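Local coordinates for 3-oxoacyl-[acyl-carrier-protein] synthase (PDB 2IX4) that catalyses the condensation steps of mitochondrial fatty acid synthesis, adding two carbons from malonyl-ACP to a growing acyl chain, at residues T21-L25 with F371-A375; A99-A103 with G253-L257; A183-G187 with T422-L426. All coordinates share one frame; numbering follows the deposited sequence. Where two conformers were deposited one is given.

Interaction 1: T21-L25 with F371-A375; sequences TWRRL and FSILA
With chi1 of Trp22 at -176°, CG lies trans to the backbone nitrogen and the indole is carried across toward helix 371-375; Phe371 answers with chi1 at -68°, CG trans to its carbonyl carbon, which sends the phenyl ring back toward helix 21-25. Each ring thereby reaches the opposing helix. Over one face of the Trp22 six-membered ring sits Leu374 CB, 3.6 Å from the ring centroid in a CH-pi contact. The same leucine lays CD1 3.6 Å from Trp22 CE3, on the six-membered ring next to the fusion atom CD2. The far rim of the indole runs up to the helix backbone: Trp22 CZ3 is 3.6 Å from Phe371 O, a carbonyl already taken within the helix by Ala375 N.

Segments 21-25 and 371-375 cross at -77°. Their parent helices, 18-26 and 364-378, belong to the layered alpha-beta fold of the thiolase superfamily, and the longer one is buried against strand 3-12 through Phe371 on Met10 and Leu374 on Leu8. Phe371 is gripped from two directions. Leu25 CD2 stands almost exactly over the middle of its ring, 3.6 Å from the centroid, while Thr21 CG2 meets the edge near the ring plane, 3.7 Å from Phe371 CE2. Thr21 CG2 faces the phenyl while OG1 is hydrogen-bonded to Thr12 OG1 and Gly17 O. Were Trp22 an alanine, Leu374 CB and CD1 would probably lose the indole face they lie against, leaving a gap between the helices. Beyond Ala375, His378 also meets the Trp22 ring system.

Interaction 2: A99-A103 with G253-L257; sequences ALRDA and GVIVL
Helix 87-102 passes close over strand 251-259, with Ala99 CA only 5.7 Å from Ile255 CA, consistent with the small Ala99 and Ala103 on the facing side of the helix. This is the packing of an outer helix on a central sheet strand in the layered thiolase fold: the strand is flanked by 3-12 and 200-207 in the sheet and offers Val254 and Val256 to this helix, whereas Ile255 and Leu257 face helix 181-195 on the other side.

Ala99 CB comes down onto the strand itself, 3.5 Å from Val254 O, and has Val254 CG1 beside it at 4.1 Å. Its other neighbour is Val256, the residue on which most of the contact turns. With CG1 trans to the backbone nitrogen (chi1 176°), the rotamer of Val256 sets CG2 trans to the carbonyl carbon, beside the backbone N, and it is CG2 that meets Ala99, Leu100 and Ala103 on the helix. Leu100 crosses the valine at about a right angle and brings CD2 to 4.0 Å from Val256 CG2. One helical turn after Ala99, Ala103 CB closes in at 3.9 Å from the same methyl and also lies against Val256 CB and CG1.

The side chains that meet are all apolar and buried. Polar ties lie just to the side: Asp102 forms a salt bridge with Lys269 and hydrogen bonds to Tyr271 OH and Leu8 N, so the helix is also fastened to strand 3-12. Ala99 O, which receives the helical hydrogen bond from Ala103 N, is at the same time covered by Val256 CG2 at 3.6 Å.

Interaction 3: A183-G187 with T422-L426; sequences AHSIG and TNASL
Ala424 and Leu426 of strand 422-429 point at Ala183 and its neighbours on helix 181-195, the buried helix that follows Cys179, the predicted nucleophile, in the thiolase fold. Segments 183-187 and 422-426 cross at 56°, while Asn423 and Ser425 turn to helix 294-307 on the far side of the strand.

The apolar packing is close because small groups meet at the centre. Ala183 CB touches Ala424 CB at 3.8 Å, methyl against methyl. Leu426 fills the next step along the strand: CG is trans to the carbonyl carbon (chi1 -62°), and the branch forks under the helix, CD1 reaching Ile186 CG2 at 4.0 Å from a direction roughly perpendicular to the isoleucine, and CD2 lying 3.8 Å from Ala183 O. Leu426 CD2 also lies 4.3 Å from Gly187 CA.

The ring contact is a CH-pi one. Ala424 CB sits over one face of the His184 imidazole, 3.8 Å from the centroid and displaced toward the NE2 side, from which it is 3.5 Å.

Polar partners lie around the imidazole. Tyr277 OH is hydrogen-bonded to His184 ND1, which would limit rotation of the ring, and Thr422 OG1 is bonded to Asn172 O of the second subunit, so the contact reaches the dimer interface. The bound hexanoic acid is about 6 Å from the Thr422 side chain. Thr422 OG1, obliquely placed on the other side of the ring plane from Ala424 CB, is 3.3 Å from His184 NE2.

Overall arrangement
All three contacts are buried, and they mark successive layers of one fold. Interaction 2 sets an outer helix on strand 251-259; the opposite side of that strand meets helix 181-195 of interaction 3, where Ile255 CD1 is 3.9 Å from Ile186 CG2. Interaction 1 joins two helices and reaches the same strand through Ile373, whose CD1 lies 4.3 Å from Ile255 CG2. Their chemistry differs: leucine carbons lying over aromatic faces in interaction 1, small aliphatic groups alone in interaction 2, and methyl packing mixed with an imidazole in interaction 3. Only interaction 3 touches the second subunit, and its Thr422 side chain is about 6 Å from the bound hexanoic acid.

Interaction 1: T21-L25 with F371-A375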
ATOM      1  N   THR A  21      16.994  20.973  -4.914  1.00 23.79           N
ATOM      2  CA  THR A  21      16.913  19.793  -5.783  1.00 23.30           C
ATOM      3  C   THR A  21      16.816  20.183  -7.262  1.00 23.04           C
ATOM      4  O   THR A  21      17.611  19.719  -8.080  1.00 22.78           O
ATOM      5  CB  THR A  21      15.728  18.874  -5.385  1.00 23.20           C
ATOM      6  OG1 THR A  21      15.975  18.317  -4.089  1.00 23.05           O
ATOM      7  CG2 THR A  21      15.541  17.734  -6.391  1.00 23.08           C
ATOM      8  N   TRP A  22      15.851  21.045  -7.584  1.00 22.85           N
ATOM      9  CA  TRP A  22      15.630  21.516  -8.955  1.00 22.82           C
ATOM     10  C   TRP A  22      16.830  22.263  -9.553  1.00 22.92           C
ATOM     11  O   TRP A  22      17.170  22.048 -10.719  1.00 22.89           O
ATOM     12  CB  TRP A  22      14.370  22.390  -9.025  1.00 22.75           C
ATOM     13  CG  TRP A  22      14.008  22.841 -10.415  1.00 22.22           C
ATOM     14  CD1 TRP A  22      14.101  24.107 -10.914  1.00 21.75           C
ATOM     15  CD2 TRP A  22      13.499  22.026 -11.480  1.00 21.44           C
ATOM     16  NE1 TRP A  22      13.679  24.134 -12.220  1.00 21.53           N
ATOM     17  CE2 TRP A  22      13.306  22.870 -12.594  1.00 21.50           C
ATOM     18  CE3 TRP A  22      13.186  20.664 -11.599  1.00 21.38           C
ATOM     19  CZ2 TRP A  22      12.808  22.399 -13.815  1.00 21.63           C
ATOM     20  CZ3 TRP A  22      12.695  20.194 -12.814  1.00 20.82           C
ATOM     21  CH2 TRP A  22      12.511  21.061 -13.905  1.00 21.17           C
ATOM     22  N   ARG A  23      17.461  23.130  -8.759  0.50 22.91           N
ATOM     23  CA  ARG A  23      18.625  23.892  -9.216  0.50 23.05           C
ATOM     24  C   ARG A  23      19.768  22.957  -9.602  0.50 22.93           C
ATOM     25  O   ARG A  23      20.340  23.080 -10.685  0.50 22.88           O
ATOM     26  CB  ARG A  23      19.105  24.873  -8.145  0.50 23.12           C
ATOM     27  CG  ARG A  23      19.760  26.128  -8.711  0.50 24.01           C
ATOM     28  CD  ARG A  23      21.121  26.445  -8.084  0.50 25.15           C
ATOM     29  NE  ARG A  23      21.187  26.207  -6.641  0.50 25.89           N
ATOM     30  CZ  ARG A  23      22.053  25.387  -6.049  0.50 25.98           C
ATOM     31  NH1 ARG A  23      22.951  24.718  -6.765  0.50 25.73           N
ATOM     32  NH2 ARG A  23      22.029  25.243  -4.730  0.50 26.28           N
ATOM     33  N   ARG A  24      20.083  22.019  -8.713  1.00 22.86           N
ATOM     34  CA  ARG A  24      21.164  21.062  -8.938  1.00 23.00           C
ATOM     35  C   ARG A  24      20.858  20.075 -10.067  1.00 22.58           C
ATOM     36  O   ARG A  24      21.761  19.675 -10.809  1.00 22.29           O
ATOM     37  CB  ARG A  24      21.504  20.330  -7.636  1.00 23.24           C
ATOM     38  CG  ARG A  24      22.213  21.224  -6.609  1.00 24.90           C
ATOM     39  CD  ARG A  24      22.623  20.469  -5.350  1.00 28.34           C
ATOM     40  NE  ARG A  24      23.385  19.255  -5.647  1.00 31.28           N
ATOM     41  CZ  ARG A  24      23.807  18.379  -4.736  1.00 32.97           C
ATOM     42  NH1 ARG A  24      23.553  18.572  -3.445  1.00 34.29           N
ATOM     43  NH2 ARG A  24      24.489  17.306  -5.117  1.00 33.71           N
ATOM     44  N   LEU A  25      19.586  19.706 -10.203  1.00 22.29           N
ATOM     45  CA  LEU A  25      19.140  18.828 -11.287  1.00 22.20           C
ATOM     46  C   LEU A  25      19.376  19.477 -12.651  1.00 22.38           C
ATOM     47  O   LEU A  25      19.951  18.856 -13.548  1.00 22.18           O
ATOM     48  CB  LEU A  25      17.655  18.469 -11.129  1.00 22.07           C
ATOM     49  CG  LEU A  25      17.034  17.556 -12.198  1.00 21.62           C
ATOM     50  CD1 LEU A  25      17.480  16.105 -12.018  1.00 21.22           C
ATOM     51  CD2 LEU A  25      15.515  17.654 -12.178  1.00 20.74           C
ATOM     52  N   PHE A 371       9.175  16.950 -10.724  1.00 18.93           N
ATOM     53  CA  PHE A 371      10.029  17.384 -11.833  1.00 18.99           C
ATOM     54  C   PHE A 371       9.200  17.753 -13.067  1.00 19.07           C
ATOM     55  O   PHE A 371       9.494  18.744 -13.741  1.00 19.23           O
ATOM     56  CB  PHE A 371      11.070  16.314 -12.203  1.00 18.92           C
ATOM     57  CG  PHE A 371      12.134  16.085 -11.154  1.00 18.83           C
ATOM     58  CD1 PHE A 371      12.882  14.908 -11.163  1.00 19.46           C
ATOM     59  CD2 PHE A 371      12.393  17.034 -10.164  1.00 19.04           C
ATOM     60  CE1 PHE A 371      13.868  14.676 -10.204  1.00 18.93           C
ATOM     61  CE2 PHE A 371      13.373  16.810  -9.202  1.00 19.54           C
ATOM     62  CZ  PHE A 371      14.113  15.627  -9.221  1.00 18.91           C
ATOM     63  N   SER A 372       8.171  16.955 -13.347  1.00 19.13           N
ATOM     64  CA  SER A 372       7.259  17.194 -14.468  1.00 19.26           C
ATOM     65  C   SER A 372       6.425  18.468 -14.281  1.00 19.30           C
ATOM     66  O   SER A 372       6.239  19.236 -15.227  1.00 19.22           O
ATOM     67  CB  SER A 372       6.350  15.981 -14.683  1.00 19.20           C
ATOM     68  OG  SER A 372       7.121  14.816 -14.938  1.00 19.41           O
ATOM     69  N   ILE A 373       5.934  18.682 -13.062  1.00 19.59           N
ATOM     70  CA  ILE A 373       5.202  19.907 -12.708  1.00 19.84           C
ATOM     71  C   ILE A 373       6.114  21.127 -12.830  1.00 20.10           C
ATOM     72  O   ILE A 373       5.690  22.182 -13.315  1.00 20.54           O
ATOM     73  CB  ILE A 373       4.609  19.821 -11.272  1.00 19.85           C
ATOM     74  CG1 ILE A 373       3.546  18.719 -11.192  1.00 19.67           C
ATOM     75  CG2 ILE A 373       4.005  21.164 -10.836  1.00 19.64           C
ATOM     76  CD1 ILE A 373       3.353  18.135  -9.791  1.00 19.85           C
ATOM     77  N   LEU A 374       7.364  20.977 -12.394  1.00 20.21           N
ATOM     78  CA  LEU A 374       8.349  22.064 -12.463  1.00 20.18           C
ATOM     79  C   LEU A 374       8.778  22.384 -13.896  1.00 20.00           C
ATOM     80  O   LEU A 374       9.083  23.534 -14.212  1.00 19.85           O
ATOM     81  CB  LEU A 374       9.568  21.761 -11.584  1.00 20.19           C
ATOM     82  CG  LEU A 374       9.361  21.883 -10.068  1.00 20.57           C
ATOM     83  CD1 LEU A 374      10.550  21.302  -9.307  1.00 20.76           C
ATOM     84  CD2 LEU A 374       9.105  23.330  -9.657  1.00 20.42           C
ATOM     85  N   ALA A 375       8.801  21.360 -14.749  1.00 19.95           N
ATOM     86  CA  ALA A 375       9.064  21.539 -16.178  1.00 19.72           C
ATOM     87  C   ALA A 375       8.026  22.467 -16.808  1.00 19.56           C
ATOM     88  O   ALA A 375       8.374  23.379 -17.564  1.00 19.42           O
ATOM     89  CB  ALA A 375       9.088  20.188 -16.893  1.00 19.70           C
TER

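Interaction 2: A99-A103 with G253-L257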
ATOM      1  N   ALA A  99       5.719  21.299   1.330  1.00 19.63           N
ATOM      2  CA  ALA A  99       4.584  21.364   0.408  1.00 19.73           C
ATOM      3  C   ALA A  99       3.410  22.173   0.967  1.00 19.91           C
ATOM      4  O   ALA A  99       2.852  23.022   0.273  1.00 20.08           O
ATOM      5  CB  ALA A  99       4.132  19.957   0.016  1.00 19.76           C
ATOM      6  N   LEU A 100       3.050  21.913   2.222  1.00 20.02           N
ATOM      7  CA  LEU A 100       1.927  22.600   2.868  1.00 20.33           C
ATOM      8  C   LEU A 100       2.182  24.088   3.097  1.00 20.55           C
ATOM      9  O   LEU A 100       1.270  24.911   2.957  1.00 20.53           O
ATOM     10  CB  LEU A 100       1.545  21.905   4.181  1.00 20.27           C
ATOM     11  CG  LEU A 100       0.839  20.551   4.031  1.00 20.48           C
ATOM     12  CD1 LEU A 100       0.969  19.736   5.306  1.00 19.96           C
ATOM     13  CD2 LEU A 100      -0.628  20.727   3.642  1.00 20.29           C
ATOM     14  N   ARG A 101       3.418  24.432   3.449  1.00 20.80           N
ATOM     15  CA  ARG A 101       3.792  25.837   3.628  1.00 21.27           C
ATOM     16  C   ARG A 101       3.856  26.562   2.283  1.00 21.24           C
ATOM     17  O   ARG A 101       3.464  27.725   2.180  1.00 21.09           O
ATOM     18  CB  ARG A 101       5.100  25.961   4.411  1.00 21.49           C
ATOM     19  CG  ARG A 101       4.935  25.552   5.867  1.00 22.65           C
ATOM     20  CD  ARG A 101       6.193  25.733   6.690  1.00 25.21           C
ATOM     21  NE  ARG A 101       6.019  25.150   8.020  1.00 26.96           N
ATOM     22  CZ  ARG A 101       5.500  25.788   9.067  1.00 28.66           C
ATOM     23  NH1 ARG A 101       5.108  27.054   8.970  1.00 28.88           N
ATOM     24  NH2 ARG A 101       5.381  25.155  10.227  1.00 29.71           N
ATOM     25  N   ASP A 102       4.324  25.851   1.257  1.00 21.32           N
ATOM     26  CA  ASP A 102       4.291  26.324  -0.131  1.00 21.45           C
ATOM     27  C   ASP A 102       2.851  26.612  -0.579  1.00 21.48           C
ATOM     28  O   ASP A 102       2.580  27.651  -1.189  1.00 21.58           O
ATOM     29  CB  ASP A 102       4.948  25.286  -1.048  1.00 21.31           C
ATOM     30  CG  ASP A 102       5.099  25.764  -2.485  1.00 21.63           C
ATOM     31  OD1 ASP A 102       5.288  26.978  -2.716  1.00 21.21           O
ATOM     32  OD2 ASP A 102       5.056  24.905  -3.390  1.00 21.35           O
ATOM     33  N   ALA A 103       1.941  25.694  -0.256  1.00 21.50           N
ATOM     34  CA  ALA A 103       0.515  25.831  -0.570  1.00 21.57           C
ATOM     35  C   ALA A 103      -0.215  26.796   0.366  1.00 21.82           C
ATOM     36  O   ALA A 103      -1.379  27.136   0.128  1.00 21.92           O
ATOM     37  CB  ALA A 103      -0.160  24.464  -0.545  1.00 21.49           C
ATOM     38  N   GLY A 253       8.955  12.710  -2.085  1.00 21.23           N
ATOM     39  CA  GLY A 253       8.298  13.768  -2.834  1.00 20.95           C
ATOM     40  C   GLY A 253       6.864  13.857  -2.361  1.00 20.74           C
ATOM     41  O   GLY A 253       6.165  12.847  -2.274  1.00 20.75           O
ATOM     42  N   VAL A 254       6.432  15.064  -2.023  1.00 20.39           N
ATOM     43  CA  VAL A 254       5.071  15.286  -1.560  1.00 20.34           C
ATOM     44  C   VAL A 254       4.495  16.523  -2.244  1.00 20.39           C
ATOM     45  O   VAL A 254       5.152  17.568  -2.321  1.00 20.31           O
ATOM     46  CB  VAL A 254       5.003  15.428  -0.011  1.00 20.51           C
ATOM     47  CG1 VAL A 254       3.617  15.862   0.436  1.00 20.15           C
ATOM     48  CG2 VAL A 254       5.392  14.116   0.679  1.00 20.06           C
ATOM     49  N   ILE A 255       3.274  16.390  -2.755  1.00 20.29           N
ATOM     50  CA  ILE A 255       2.555  17.527  -3.331  1.00 20.33           C
ATOM     51  C   ILE A 255       1.235  17.778  -2.617  1.00 20.28           C
ATOM     52  O   ILE A 255       0.671  16.873  -1.990  1.00 20.13           O
ATOM     53  CB  ILE A 255       2.298  17.361  -4.859  1.00 20.17           C
ATOM     54  CG1 ILE A 255       1.414  16.141  -5.147  1.00 20.58           C
ATOM     55  CG2 ILE A 255       3.615  17.281  -5.614  1.00 20.17           C
ATOM     56  CD1 ILE A 255       1.048  15.966  -6.613  1.00 19.67           C
ATOM     57  N   VAL A 256       0.756  19.016  -2.705  1.00 20.39           N
ATOM     58  CA  VAL A 256      -0.584  19.352  -2.251  1.00 20.42           C
ATOM     59  C   VAL A 256      -1.487  19.401  -3.478  1.00 20.82           C
ATOM     60  O   VAL A 256      -1.310  20.240  -4.364  1.00 20.96           O
ATOM     61  CB  VAL A 256      -0.631  20.692  -1.478  1.00 20.47           C
ATOM     62  CG1 VAL A 256      -2.066  21.050  -1.107  1.00 20.17           C
ATOM     63  CG2 VAL A 256       0.230  20.615  -0.225  1.00 20.30           C
ATOM     64  N   LEU A 257      -2.423  18.461  -3.535  1.00 20.89           N
ATOM     65  CA  LEU A 257      -3.458  18.450  -4.548  1.00 21.19           C
ATOM     66  C   LEU A 257      -4.706  19.081  -3.955  1.00 21.41           C
ATOM     67  O   LEU A 257      -5.001  18.884  -2.775  1.00 21.49           O
ATOM     68  CB  LEU A 257      -3.772  17.017  -4.965  1.00 21.03           C
ATOM     69  CG  LEU A 257      -2.702  16.204  -5.692  1.00 21.36           C
ATOM     70  CD1 LEU A 257      -3.003  14.727  -5.550  1.00 21.50           C
ATOM     71  CD2 LEU A 257      -2.622  16.609  -7.164  1.00 21.44           C
TER

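Interaction 3: A183-G187 with T422-L426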
ATOM      1  N   ALA A 183       3.470   7.331  -7.514  1.00 21.49           N
ATOM      2  CA  ALA A 183       2.572   7.721  -8.598  1.00 21.40           C
ATOM      3  C   ALA A 183       1.125   7.349  -8.280  1.00 21.44           C
ATOM      4  O   ALA A 183       0.231   8.198  -8.368  1.00 21.41           O
ATOM      5  CB  ALA A 183       3.018   7.103  -9.919  1.00 21.44           C
ATOM      6  N   HIS A 184       0.903   6.090  -7.898  1.00 21.05           N
ATOM      7  CA  HIS A 184      -0.422   5.621  -7.493  1.00 20.83           C
ATOM      8  C   HIS A 184      -0.971   6.372  -6.281  1.00 20.93           C
ATOM      9  O   HIS A 184      -2.170   6.620  -6.204  1.00 20.89           O
ATOM     10  CB  HIS A 184      -0.412   4.119  -7.209  1.00 21.00           C
ATOM     11  CG  HIS A 184      -0.268   3.270  -8.433  1.00 20.72           C
ATOM     12  ND1 HIS A 184      -1.338   2.920  -9.228  1.00 21.22           N
ATOM     13  CD2 HIS A 184       0.818   2.685  -8.989  1.00 21.32           C
ATOM     14  CE1 HIS A 184      -0.916   2.159 -10.224  1.00 21.02           C
ATOM     15  NE2 HIS A 184       0.388   1.998 -10.099  1.00 21.59           N
ATOM     16  N   SER A 185      -0.101   6.734  -5.337  1.00 20.82           N
ATOM     17  CA  SER A 185      -0.536   7.480  -4.156  1.00 20.91           C
ATOM     18  C   SER A 185      -1.109   8.840  -4.553  1.00 20.75           C
ATOM     19  O   SER A 185      -2.157   9.253  -4.047  1.00 21.02           O
ATOM     20  CB  SER A 185       0.610   7.645  -3.152  1.00 21.03           C
ATOM     21  OG  SER A 185       0.842   6.446  -2.423  1.00 21.54           O
ATOM     22  N   ILE A 186      -0.417   9.519  -5.463  1.00 20.62           N
ATOM     23  CA  ILE A 186      -0.860  10.801  -6.013  1.00 20.52           C
ATOM     24  C   ILE A 186      -2.137  10.616  -6.841  1.00 20.38           C
ATOM     25  O   ILE A 186      -3.090  11.386  -6.713  1.00 20.25           O
ATOM     26  CB  ILE A 186       0.264  11.465  -6.862  1.00 20.52           C
ATOM     27  CG1 ILE A 186       1.331  12.075  -5.945  1.00 20.82           C
ATOM     28  CG2 ILE A 186      -0.304  12.536  -7.804  1.00 20.55           C
ATOM     29  CD1 ILE A 186       2.660  12.383  -6.628  1.00 20.77           C
ATOM     30  N   GLY A 187      -2.149   9.579  -7.673  1.00 20.09           N
ATOM     31  CA  GLY A 187      -3.293   9.283  -8.525  1.00 20.22           C
ATOM     32  C   GLY A 187      -4.555   8.937  -7.758  1.00 20.20           C
ATOM     33  O   GLY A 187      -5.637   9.428  -8.085  1.00 20.54           O
ATOM     34  N   THR A 422       3.236  -3.555 -12.341  1.00 21.67           N
ATOM     35  CA  THR A 422       2.305  -2.480 -12.018  1.00 21.71           C
ATOM     36  C   THR A 422       2.770  -1.161 -12.637  1.00 21.31           C
ATOM     37  O   THR A 422       3.891  -0.716 -12.389  1.00 21.48           O
ATOM     38  CB  THR A 422       2.090  -2.343 -10.477  1.00 21.77           C
ATOM     39  OG1 THR A 422       1.270  -1.200 -10.198  1.00 22.55           O
ATOM     40  CG2 THR A 422       3.422  -2.208  -9.723  1.00 21.69           C
ATOM     41  N   ASN A 423       1.907  -0.552 -13.447  1.00 20.92           N
ATOM     42  CA  ASN A 423       2.256   0.655 -14.200  1.00 20.60           C
ATOM     43  C   ASN A 423       1.342   1.823 -13.912  1.00 20.59           C
ATOM     44  O   ASN A 423       0.127   1.665 -13.827  1.00 20.58           O
ATOM     45  CB  ASN A 423       2.228   0.379 -15.703  1.00 20.26           C
ATOM     46  CG  ASN A 423       3.088  -0.793 -16.091  1.00 20.50           C
ATOM     47  OD1 ASN A 423       4.267  -0.849 -15.744  1.00 20.65           O
ATOM     48  ND2 ASN A 423       2.507  -1.740 -16.814  1.00 19.01           N
ATOM     49  N   ALA A 424       1.942   3.000 -13.778  1.00 20.72           N
ATOM     50  CA  ALA A 424       1.194   4.242 -13.667  1.00 21.01           C
ATOM     51  C   ALA A 424       1.802   5.305 -14.571  1.00 21.17           C
ATOM     52  O   ALA A 424       3.015   5.329 -14.796  1.00 21.32           O
ATOM     53  CB  ALA A 424       1.158   4.722 -12.227  1.00 20.91           C
ATOM     54  N   SER A 425       0.944   6.169 -15.098  1.00 21.22           N
ATOM     55  CA  SER A 425       1.377   7.302 -15.895  1.00 21.35           C
ATOM     56  C   SER A 425       0.575   8.523 -15.462  1.00 21.27           C
ATOM     57  O   SER A 425      -0.653   8.521 -15.530  1.00 21.39           O
ATOM     58  CB  SER A 425       1.182   7.010 -17.381  1.00 21.43           C
ATOM     59  OG  SER A 425       2.019   7.826 -18.175  1.00 22.32           O
ATOM     60  N   LEU A 426       1.274   9.547 -14.983  1.00 21.23           N
ATOM     61  CA  LEU A 426       0.632  10.783 -14.541  1.00 21.32           C
ATOM     62  C   LEU A 426       0.821  11.873 -15.582  1.00 21.51           C
ATOM     63  O   LEU A 426       1.941  12.119 -16.026  1.00 21.60           O
ATOM     64  CB  LEU A 426       1.198  11.250 -13.193  1.00 21.30           C
ATOM     65  CG  LEU A 426       1.023  10.353 -11.961  1.00 21.12           C
ATOM     66  CD1 LEU A 426       1.787  10.932 -10.781  1.00 21.19           C
ATOM     67  CD2 LEU A 426      -0.452  10.154 -11.608  1.00 21.48           C
TER